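SusD homolog (Bacteroides ovatus, PDB 4F53) probably binds mucin O-glycans as a SusD-family outer-membrane lipoprotein, presumably helping its bacterium capture host glycans for uptake. Local coordinates at residues E280-K285 with K434-F439; Y270-N275 with E300-L305; F335-V340 with F370-I375. All blocks are in the same frame, centred on the assembly; numbering follows the deposited sequence.

Contact 1 of 3, residues E280-K285 with K434-F439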
loop_
_atom_site.group_PDB
_atom_site.type_symbol
_atom_site.label_atom_id
_atom_site.label_comp_id
_atom_site.label_asym_id
_atom_site.label_seq_id
_atom_site.Cartn_x
_atom_site.Cartn_y
_atom_site.Cartn_z
ATOM N N GLU A 280 8.621 -17.698 -7.001
ATOM C CA GLU A 280 9.304 -17.575 -8.283
ATOM C C GLU A 280 8.717 -16.417 -9.099
ATOM O O GLU A 280 9.434 -15.848 -9.905
ATOM C CB GLU A 280 9.306 -18.907 -9.079
ATOM C CG GLU A 280 7.935 -19.402 -9.543
ATOM C CD GLU A 280 7.630 -20.900 -9.577
ATOM O OE1 GLU A 280 8.556 -21.695 -9.872
ATOM O OE2 GLU A 280 6.442 -21.271 -9.390
ATOM N N ALA A 281 7.459 -16.011 -8.858
ATOM C CA ALA A 281 6.950 -14.881 -9.628
ATOM C C ALA A 281 7.415 -13.539 -9.043
ATOM O O ALA A 281 7.574 -12.578 -9.783
ATOM C CB ALA A 281 5.433 -14.930 -9.717
ATOM N N TYR A 282 7.645 -13.472 -7.726
ATOM C CA TYR A 282 7.975 -12.238 -6.990
ATOM C C TYR A 282 9.454 -11.962 -6.853
ATOM O O TYR A 282 9.874 -10.806 -6.925
ATOM C CB TYR A 282 7.412 -12.309 -5.558
ATOM C CG TYR A 282 5.913 -12.228 -5.407
ATOM C CD1 TYR A 282 5.080 -12.125 -6.522
ATOM C CD2 TYR A 282 5.324 -12.193 -4.149
ATOM C CE1 TYR A 282 3.702 -11.962 -6.382
ATOM C CE2 TYR A 282 3.946 -12.042 -4.001
ATOM C CZ TYR A 282 3.142 -11.936 -5.121
ATOM O OH TYR A 282 1.790 -11.809 -4.992
ATOM N N TYR A 283 10.244 -12.995 -6.549
ATOM C CA TYR A 283 11.636 -12.732 -6.271
ATOM C C TYR A 283 12.516 -13.920 -6.578
ATOM O O TYR A 283 12.031 -14.973 -6.964
ATOM C CB TYR A 283 11.799 -12.290 -4.783
ATOM C CG TYR A 283 10.986 -13.072 -3.764
ATOM C CD1 TYR A 283 11.351 -14.364 -3.392
ATOM C CD2 TYR A 283 9.868 -12.508 -3.150
ATOM C CE1 TYR A 283 10.614 -15.081 -2.453
ATOM C CE2 TYR A 283 9.112 -13.225 -2.228
ATOM C CZ TYR A 283 9.503 -14.501 -1.865
ATOM O OH TYR A 283 8.825 -15.182 -0.893
ATOM N N ASP A 284 13.831 -13.741 -6.388
ATOM C CA ASP A 284 14.826 -14.762 -6.654
ATOM C C ASP A 284 15.393 -15.349 -5.380
ATOM O O ASP A 284 15.249 -14.780 -4.308
ATOM C CB ASP A 284 15.978 -14.153 -7.473
ATOM C CG ASP A 284 15.667 -13.921 -8.939
ATOM O OD1 ASP A 284 15.159 -14.846 -9.584
ATOM O OD2 ASP A 284 16.060 -12.862 -9.466
ATOM N N LYS A 285 16.093 -16.478 -5.516
ATOM C CA LYS A 285 16.813 -17.080 -4.403
ATOM C C LYS A 285 18.018 -16.175 -4.075
ATOM O O LYS A 285 18.418 -15.311 -4.876
ATOM C CB LYS A 285 17.241 -18.518 -4.727
ATOM C CG LYS A 285 16.046 -19.448 -4.913
ATOM C CD LYS A 285 16.430 -20.890 -4.747
ATOM C CE LYS A 285 15.277 -21.792 -5.113
ATOM N NZ LYS A 285 15.671 -23.222 -5.078
ATOM N N LYS A 434 -4.473 -11.702 1.451
ATOM C CA LYS A 434 -4.536 -10.421 0.723
ATOM C C LYS A 434 -3.143 -9.760 0.688
ATOM O O LYS A 434 -2.743 -9.208 -0.324
ATOM C CB LYS A 434 -5.565 -9.474 1.371
ATOM C CG LYS A 434 -5.785 -8.187 0.562
ATOM C CD LYS A 434 -7.042 -7.441 0.976
ATOM C CE LYS A 434 -6.813 -6.398 2.018
ATOM N NZ LYS A 434 -8.095 -5.782 2.383
ATOM N N TRP A 435 -2.421 -9.824 1.803
ATOM C CA TRP A 435 -1.077 -9.262 1.968
ATOM C C TRP A 435 -0.071 -9.933 0.990
ATOM O O TRP A 435 0.653 -9.208 0.310
ATOM C CB TRP A 435 -0.643 -9.390 3.424
ATOM C CG TRP A 435 0.735 -8.885 3.729
ATOM C CD1 TRP A 435 1.104 -7.591 3.956
ATOM C CD2 TRP A 435 1.908 -9.686 3.951
ATOM N NE1 TRP A 435 2.439 -7.531 4.306
ATOM C CE2 TRP A 435 2.950 -8.809 4.340
ATOM C CE3 TRP A 435 2.170 -11.074 3.900
ATOM C CZ2 TRP A 435 4.239 -9.270 4.677
ATOM C CZ3 TRP A 435 3.447 -11.522 4.214
ATOM C CH2 TRP A 435 4.457 -10.628 4.626
ATOM N N ILE A 436 -0.059 -11.277 0.892
ATOM C CA ILE A 436 0.790 -11.983 -0.078
ATOM C C ILE A 436 0.415 -11.536 -1.496
ATOM O O ILE A 436 1.290 -11.119 -2.258
ATOM C CB ILE A 436 0.713 -13.541 0.047
ATOM C CG1 ILE A 436 1.253 -14.034 1.419
ATOM C CG2 ILE A 436 1.474 -14.215 -1.109
ATOM C CD1 ILE A 436 0.859 -15.458 1.796
ATOM N N ALA A 437 -0.885 -11.560 -1.827
ATOM C CA ALA A 437 -1.364 -11.199 -3.156
ATOM C C ALA A 437 -1.108 -9.720 -3.536
ATOM O O ALA A 437 -0.949 -9.436 -4.718
ATOM C CB ALA A 437 -2.848 -11.504 -3.279
ATOM N N ASN A 438 -1.095 -8.799 -2.566
ATOM C CA ASN A 438 -0.976 -7.367 -2.850
ATOM C C ASN A 438 0.443 -6.880 -2.977
ATOM O O ASN A 438 0.643 -5.712 -3.311
ATOM C CB ASN A 438 -1.731 -6.503 -1.837
ATOM C CG ASN A 438 -2.868 -5.750 -2.464
ATOM O OD1 ASN A 438 -3.023 -5.740 -3.682
ATOM N ND2 ASN A 438 -3.701 -5.112 -1.650
ATOM N N PHE A 439 1.432 -7.756 -2.813
ATOM C CA PHE A 439 2.805 -7.355 -3.077
ATOM C C PHE A 439 2.892 -6.804 -4.539
ATOM O O PHE A 439 2.277 -7.411 -5.407
ATOM C CB PHE A 439 3.736 -8.562 -2.890
ATOM C CG PHE A 439 5.177 -8.285 -3.273
ATOM C CD1 PHE A 439 6.068 -7.754 -2.347
ATOM C CD2 PHE A 439 5.636 -8.553 -4.557
ATOM C CE1 PHE A 439 7.399 -7.495 -2.701
ATOM C CE2 PHE A 439 6.963 -8.282 -4.915
ATOM C CZ PHE A 439 7.837 -7.763 -3.989
#
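Ile436 meets Tyr282 mainly through its backbone: the Tyr282 hydroxyl OH donates a hydrogen bond of 2.9 Å to Ile436 O, which lies at the edge of the ring. The donor is tilted 35° from the carbonyl plane. This carbonyl also takes a weak bond from Phe439 N, and a phenol suits the place because it adds a donor at the end of a long, flat, apolar arm. The Ile436 side chain gives looser cover, CG2 lying 4.4 Å from Tyr282 CE2. Ala437 comes next, its O 3.6 Å from Tyr282 OH. Here the last turn of helix 423-438 abuts the short helix 279-282 in the largely helical SusD-like fold. Past that turn, Phe439 has CG anti to its backbone N (chi1 174°), which lays its ring over one face of Tyr282 in an offset stack, centroids of the two rings 4.8 Å apart and planes at 28°. Phe439 CB also touches Tyr282 CE2 at 3.7 Å. A leucine in place of Tyr282 would probably leave Ile436 O without its hydroxyl donor and Phe439 without a flat stacking partner. Tyr61 meets the Phe439 ring edge-to-face.

Contact 2 of 3, residues Y270-N275 with E300-L305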
loop_
_atom_site.group_PDB
_atom_site.type_symbol
_atom_site.label_atom_id
_atom_site.label_comp_id
_atom_site.label_asym_id
_atom_site.label_seq_id
_atom_site.Cartn_x
_atom_site.Cartn_y
_atom_site.Cartn_z
ATOM N N TYR A 270 6.444 -16.416 5.526
ATOM C CA TYR A 270 5.094 -16.872 5.193
ATOM C C TYR A 270 5.077 -17.716 3.929
ATOM O O TYR A 270 4.467 -18.771 3.908
ATOM C CB TYR A 270 4.138 -15.676 4.989
ATOM C CG TYR A 270 3.628 -15.065 6.279
ATOM C CD1 TYR A 270 2.543 -15.615 6.951
ATOM C CD2 TYR A 270 4.197 -13.902 6.797
ATOM C CE1 TYR A 270 2.059 -15.052 8.130
ATOM C CE2 TYR A 270 3.714 -13.321 7.974
ATOM C CZ TYR A 270 2.647 -13.907 8.638
ATOM O OH TYR A 270 2.130 -13.348 9.764
HETATM N N MSE A 271 5.771 -17.245 2.878
HETATM C CA MSE A 271 5.726 -17.877 1.563
HETATM C C MSE A 271 6.498 -19.172 1.516
HETATM O O MSE A 271 6.043 -20.080 0.830
HETATM C CB MSE A 271 6.121 -16.890 0.479
HETATM C CG MSE A 271 5.086 -15.772 0.376
HETATM SE SE MSE A 271 5.538 -14.477 -0.961
HETATM C CE MSE A 271 5.062 -15.496 -2.475
ATOM N N ASN A 272 7.562 -19.319 2.321
ATOM C CA ASN A 272 8.284 -20.601 2.455
ATOM C C ASN A 272 7.417 -21.599 3.218
ATOM O O ASN A 272 7.276 -22.718 2.765
ATOM C CB ASN A 272 9.654 -20.433 3.153
ATOM C CG ASN A 272 10.701 -19.871 2.229
ATOM O OD1 ASN A 272 10.585 -19.939 1.018
ATOM N ND2 ASN A 272 11.767 -19.344 2.764
ATOM N N ALA A 273 6.763 -21.171 4.334
ATOM C CA ALA A 273 5.891 -22.046 5.136
ATOM C C ALA A 273 4.749 -22.609 4.297
ATOM O O ALA A 273 4.344 -23.751 4.503
ATOM C CB ALA A 273 5.329 -21.281 6.310
ATOM N N TYR A 274 4.225 -21.799 3.353
ATOM C CA TYR A 274 3.112 -22.227 2.507
ATOM C C TYR A 274 3.574 -22.871 1.195
ATOM O O TYR A 274 2.712 -23.198 0.374
ATOM C CB TYR A 274 2.182 -21.032 2.207
ATOM C CG TYR A 274 1.660 -20.320 3.438
ATOM C CD1 TYR A 274 1.489 -21.000 4.647
ATOM C CD2 TYR A 274 1.274 -18.988 3.383
ATOM C CE1 TYR A 274 1.048 -20.338 5.789
ATOM C CE2 TYR A 274 0.778 -18.333 4.504
ATOM C CZ TYR A 274 0.682 -19.005 5.712
ATOM O OH TYR A 274 0.170 -18.348 6.812
ATOM N N ASN A 275 4.917 -23.028 0.971
ATOM C CA ASN A 275 5.513 -23.554 -0.286
ATOM C C ASN A 275 4.856 -22.838 -1.459
ATOM O O ASN A 275 4.370 -23.456 -2.392
ATOM C CB ASN A 275 5.361 -25.088 -0.403
ATOM C CG ASN A 275 6.118 -25.834 0.671
ATOM O OD1 ASN A 275 7.352 -25.757 0.757
ATOM N ND2 ASN A 275 5.396 -26.536 1.547
ATOM N N GLU A 300 21.836 -21.575 -0.773
ATOM C CA GLU A 300 21.002 -20.496 -1.325
ATOM C C GLU A 300 19.543 -20.916 -1.237
ATOM O O GLU A 300 19.239 -22.090 -1.438
ATOM C CB GLU A 300 21.386 -20.125 -2.775
ATOM C CG GLU A 300 22.866 -19.796 -2.980
ATOM C CD GLU A 300 23.502 -18.562 -2.358
ATOM O OE1 GLU A 300 22.828 -17.833 -1.596
ATOM O OE2 GLU A 300 24.702 -18.331 -2.638
ATOM N N SER A 301 18.643 -19.970 -0.891
ATOM C CA SER A 301 17.202 -20.244 -0.766
ATOM C C SER A 301 16.414 -18.976 -0.915
ATOM O O SER A 301 17.002 -17.912 -1.103
ATOM C CB SER A 301 16.912 -20.869 0.599
ATOM O OG SER A 301 17.321 -19.996 1.639
ATOM N N TYR A 302 15.094 -19.064 -0.792
ATOM C CA TYR A 302 14.245 -17.864 -0.739
ATOM C C TYR A 302 14.333 -17.347 0.680
ATOM O O TYR A 302 13.833 -18.002 1.603
ATOM C CB TYR A 302 12.805 -18.162 -1.146
ATOM C CG TYR A 302 12.663 -18.520 -2.602
ATOM C CD1 TYR A 302 12.866 -17.564 -3.601
ATOM C CD2 TYR A 302 12.270 -19.798 -2.991
ATOM C CE1 TYR A 302 12.670 -17.871 -4.949
ATOM C CE2 TYR A 302 12.041 -20.106 -4.337
ATOM C CZ TYR A 302 12.255 -19.139 -5.308
ATOM O OH TYR A 302 12.093 -19.436 -6.639
ATOM N N VAL A 303 15.094 -16.255 0.882
ATOM C CA VAL A 303 15.313 -15.739 2.221
ATOM C C VAL A 303 15.524 -14.218 2.158
ATOM O O VAL A 303 16.425 -13.721 1.481
ATOM C CB VAL A 303 16.449 -16.493 2.971
ATOM C CG1 VAL A 303 17.807 -16.417 2.241
ATOM C CG2 VAL A 303 16.547 -16.041 4.432
ATOM N N GLY A 304 14.655 -13.506 2.852
ATOM C CA GLY A 304 14.684 -12.059 2.895
ATOM C C GLY A 304 15.610 -11.520 3.953
ATOM O O GLY A 304 16.229 -12.275 4.710
ATOM N N LEU A 305 15.712 -10.204 4.004
ATOM C CA LEU A 305 16.533 -9.524 4.991
ATOM C C LEU A 305 15.610 -8.952 6.097
ATOM O O LEU A 305 14.459 -8.599 5.836
ATOM C CB LEU A 305 17.320 -8.416 4.257
ATOM C CG LEU A 305 18.300 -7.554 5.034
ATOM C CD1 LEU A 305 19.490 -8.370 5.522
ATOM C CD2 LEU A 305 18.764 -6.408 4.175
#
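The last turn of helix 265-273 is tied to the long loop that follows helix 288-291 by a side-chain-to-backbone bond from Asn272 to Tyr302. Asn272 ND2 donates to Tyr302 O over 2.7 Å. The N-H points almost straight at its acceptor (161°), and the oxygen lies only 5° out of the amide plane, so an in-plane amide hydrogen is well used. With chi1 at -78°, Asn272 CG stands anti to its own carbonyl carbon, a setting that carries the amide off the helix to the loop. Its other branch, OD1, lies 3.6 Å from Tyr302 CB and accepts a hydrogen bond from Arg279 NH1. Since the two ends of the amide serve opposite roles, donor to the loop and acceptor from the arginine, its rotation is probably fixed, which is the virtue of asparagine here. The helix finishes just beyond, in a Schellman motif: Asn275 takes a positive phi, which asparagine tolerates better than most residues, and its N bonds back to Asn272 O at 3.0 Å. On the loop, the Tyr302 CB points toward the helix, but the ring then leads away to lie on Arg279 and Glu280. Two residues further on, Gly304 N reaches Thr268 OG1, a second link between this loop and helix 265-273.

Contact 3 of 3, residues F335-V340 with F370-I375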
loop_
_atom_site.group_PDB
_atom_site.type_symbol
_atom_site.label_atom_id
_atom_site.label_comp_id
_atom_site.label_asym_id
_atom_site.label_seq_id
_atom_site.Cartn_x
_atom_site.Cartn_y
_atom_site.Cartn_z
ATOM N N PHE A 335 -3.991 -1.425 -8.564
ATOM C CA PHE A 335 -5.106 -2.000 -7.829
ATOM C C PHE A 335 -5.445 -3.362 -8.430
ATOM O O PHE A 335 -6.015 -3.468 -9.528
ATOM C CB PHE A 335 -6.312 -1.028 -7.866
ATOM C CG PHE A 335 -7.408 -1.174 -6.825
ATOM C CD1 PHE A 335 -7.604 -2.374 -6.155
ATOM C CD2 PHE A 335 -8.309 -0.133 -6.587
ATOM C CE1 PHE A 335 -8.657 -2.529 -5.258
ATOM C CE2 PHE A 335 -9.349 -0.283 -5.676
ATOM C CZ PHE A 335 -9.513 -1.480 -5.007
ATOM N N ARG A 336 -5.073 -4.407 -7.707
ATOM C CA ARG A 336 -5.276 -5.793 -8.129
ATOM C C ARG A 336 -6.709 -6.247 -7.921
ATOM O O ARG A 336 -7.326 -5.900 -6.909
ATOM C CB ARG A 336 -4.360 -6.723 -7.328
ATOM C CG ARG A 336 -2.872 -6.463 -7.478
ATOM C CD ARG A 336 -2.187 -7.717 -7.014
ATOM N NE ARG A 336 -0.726 -7.669 -7.050
ATOM C CZ ARG A 336 0.012 -8.000 -8.102
ATOM N NH1 ARG A 336 -0.561 -8.313 -9.251
ATOM N NH2 ARG A 336 1.331 -7.971 -8.027
ATOM N N ALA A 337 -7.213 -7.080 -8.843
ATOM C CA ALA A 337 -8.551 -7.700 -8.743
ATOM C C ALA A 337 -8.586 -8.676 -7.568
ATOM O O ALA A 337 -9.613 -8.783 -6.935
ATOM C CB ALA A 337 -8.916 -8.427 -10.045
ATOM N N SER A 338 -7.463 -9.351 -7.248
ATOM C CA SER A 338 -7.406 -10.273 -6.106
ATOM C C SER A 338 -7.727 -9.539 -4.772
ATOM O O SER A 338 -8.388 -10.127 -3.919
ATOM C CB SER A 338 -6.056 -10.985 -6.036
ATOM O OG SER A 338 -5.026 -10.059 -5.749
ATOM N N GLU A 339 -7.349 -8.246 -4.636
ATOM C CA GLU A 339 -7.650 -7.409 -3.445
ATOM C C GLU A 339 -9.186 -7.280 -3.240
ATOM O O GLU A 339 -9.666 -7.426 -2.127
ATOM C CB GLU A 339 -7.004 -6.014 -3.585
ATOM C CG GLU A 339 -7.246 -5.094 -2.389
ATOM C CD GLU A 339 -6.907 -3.618 -2.544
ATOM O OE1 GLU A 339 -5.902 -3.278 -3.214
ATOM O OE2 GLU A 339 -7.633 -2.796 -1.945
ATOM N N VAL A 340 -9.933 -7.105 -4.331
ATOM C CA VAL A 340 -11.383 -6.968 -4.345
ATOM C C VAL A 340 -12.045 -8.265 -3.869
ATOM O O VAL A 340 -12.984 -8.215 -3.077
ATOM C CB VAL A 340 -11.874 -6.540 -5.759
ATOM C CG1 VAL A 340 -13.399 -6.560 -5.842
ATOM C CG2 VAL A 340 -11.319 -5.158 -6.121
ATOM N N PHE A 370 -2.891 -16.129 -8.235
ATOM C CA PHE A 370 -2.146 -17.122 -9.038
ATOM C C PHE A 370 -2.183 -16.722 -10.543
ATOM O O PHE A 370 -1.143 -16.633 -11.180
ATOM C CB PHE A 370 -2.725 -18.524 -8.822
ATOM C CG PHE A 370 -2.089 -19.290 -7.682
ATOM C CD1 PHE A 370 -1.946 -18.708 -6.420
ATOM C CD2 PHE A 370 -1.666 -20.604 -7.858
ATOM C CE1 PHE A 370 -1.387 -19.425 -5.363
ATOM C CE2 PHE A 370 -1.085 -21.313 -6.803
ATOM C CZ PHE A 370 -0.972 -20.729 -5.557
ATOM N N GLU A 371 -3.376 -16.410 -11.061
ATOM C CA GLU A 371 -3.598 -15.962 -12.436
ATOM C C GLU A 371 -2.838 -14.658 -12.723
ATOM O O GLU A 371 -2.216 -14.537 -13.769
ATOM C CB GLU A 371 -5.097 -15.770 -12.677
ATOM C CG GLU A 371 -5.462 -15.565 -14.133
ATOM C CD GLU A 371 -6.950 -15.502 -14.407
ATOM O OE1 GLU A 371 -7.755 -15.777 -13.482
ATOM O OE2 GLU A 371 -7.310 -15.163 -15.558
ATOM N N GLU A 372 -2.873 -13.694 -11.801
ATOM C CA GLU A 372 -2.161 -12.412 -11.945
ATOM C C GLU A 372 -0.645 -12.630 -12.087
ATOM O O GLU A 372 0.045 -11.810 -12.676
ATOM C CB GLU A 372 -2.406 -11.527 -10.695
ATOM C CG GLU A 372 -3.770 -10.857 -10.631
ATOM C CD GLU A 372 -4.255 -10.354 -9.279
ATOM O OE1 GLU A 372 -3.576 -10.553 -8.242
ATOM O OE2 GLU A 372 -5.351 -9.760 -9.267
ATOM N N ASN A 373 -0.125 -13.729 -11.505
ATOM C CA ASN A 373 1.303 -14.018 -11.457
ATOM C C ASN A 373 1.699 -15.120 -12.416
ATOM O O ASN A 373 2.826 -15.614 -12.337
ATOM C CB ASN A 373 1.706 -14.337 -10.014
ATOM C CG ASN A 373 1.695 -13.088 -9.152
ATOM O OD1 ASN A 373 2.499 -12.180 -9.328
ATOM N ND2 ASN A 373 0.726 -12.953 -8.274
ATOM N N GLY A 374 0.799 -15.436 -13.361
ATOM C CA GLY A 374 1.017 -16.414 -14.419
ATOM C C GLY A 374 1.159 -17.844 -13.957
ATOM O O GLY A 374 1.729 -18.649 -14.683
ATOM N N ILE A 375 0.633 -18.188 -12.764
ATOM C CA ILE A 375 0.728 -19.560 -12.267
ATOM C C ILE A 375 -0.483 -20.341 -12.776
ATOM O O ILE A 375 -1.616 -20.042 -12.432
ATOM C CB ILE A 375 0.907 -19.605 -10.730
ATOM C CG1 ILE A 375 2.147 -18.794 -10.343
ATOM C CG2 ILE A 375 1.004 -21.062 -10.236
ATOM C CD1 ILE A 375 2.154 -18.411 -9.044
HETATM O O HOH W 1 3.446 -9.457 -9.810
HETATM O O HOH W 2 -5.634 -8.018 -11.156
#
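Glu372 grips Ser338 with both carboxylate oxygens, and this is the tight part of the contact. OE2 of Glu372 accepts from Ser338 N at 3.0 Å (N-H...O 153°), the donor arriving on the syn side and 18° out of the carboxylate plane. OE1 takes the Ser338 hydroxyl OG at 2.9 Å, using its syn lone pair. Serine suits the spot: its chi1 of 66° swings OG between the backbone N and the carbonyl carbon, so that hydroxyl and amide face the same carboxylate. Glutamate supplies the length, its chain extended beyond CG so as to span from the last turn of helix 358-372 to the first turn of helix 337-349. A water adds to the grip, accepting from Ala337 N and donating to Glu372 OE2 at 2.6 Å.

The side occupied by Arg336 is looser. Its CD lies 3.4 Å from Glu372 OE1, but NH1 stays 3.9 Å from that oxygen, a long salt bridge; the guanidinium has its stronger partner in Phe439 O, which NH2 reaches. A second water links the arginine to the other segment, taking a bond from Arg336 NH2 at 3.1 Å and giving one to Asn373 OD1 at 2.9 Å. Beyond it, helix 358-372 ends in a Schellman motif with exposed Gly374 at the positive-phi position. A carboxylate held by amide, hydroxyl and water donors, beside the N-terminal end of a helix and near an arginine, is likely to remain ionised.

In the fold
The centre of contact 1 is about 10 Å from that of contact 2 and about 11 Å from that of contact 3, while contacts 2 and 3 are about 20 Å apart, centre to centre, and do not touch. Contact 1 touches both others: Tyr283 packs on Met271 and Tyr302 of contact 2, and Asn438 ND2 probably donates a hydrogen bond to Glu339 OE1 of contact 3. Along the chain the segments of contacts 1 and 2 alternate, contact 3 follows contact 2, and it is nested within the loop that contact 1 closes. Helices 265-273, 279-282, 337-349, 358-372 and 423-438 are thus drawn together with the loop at 300-305 inside the one SusD-family region.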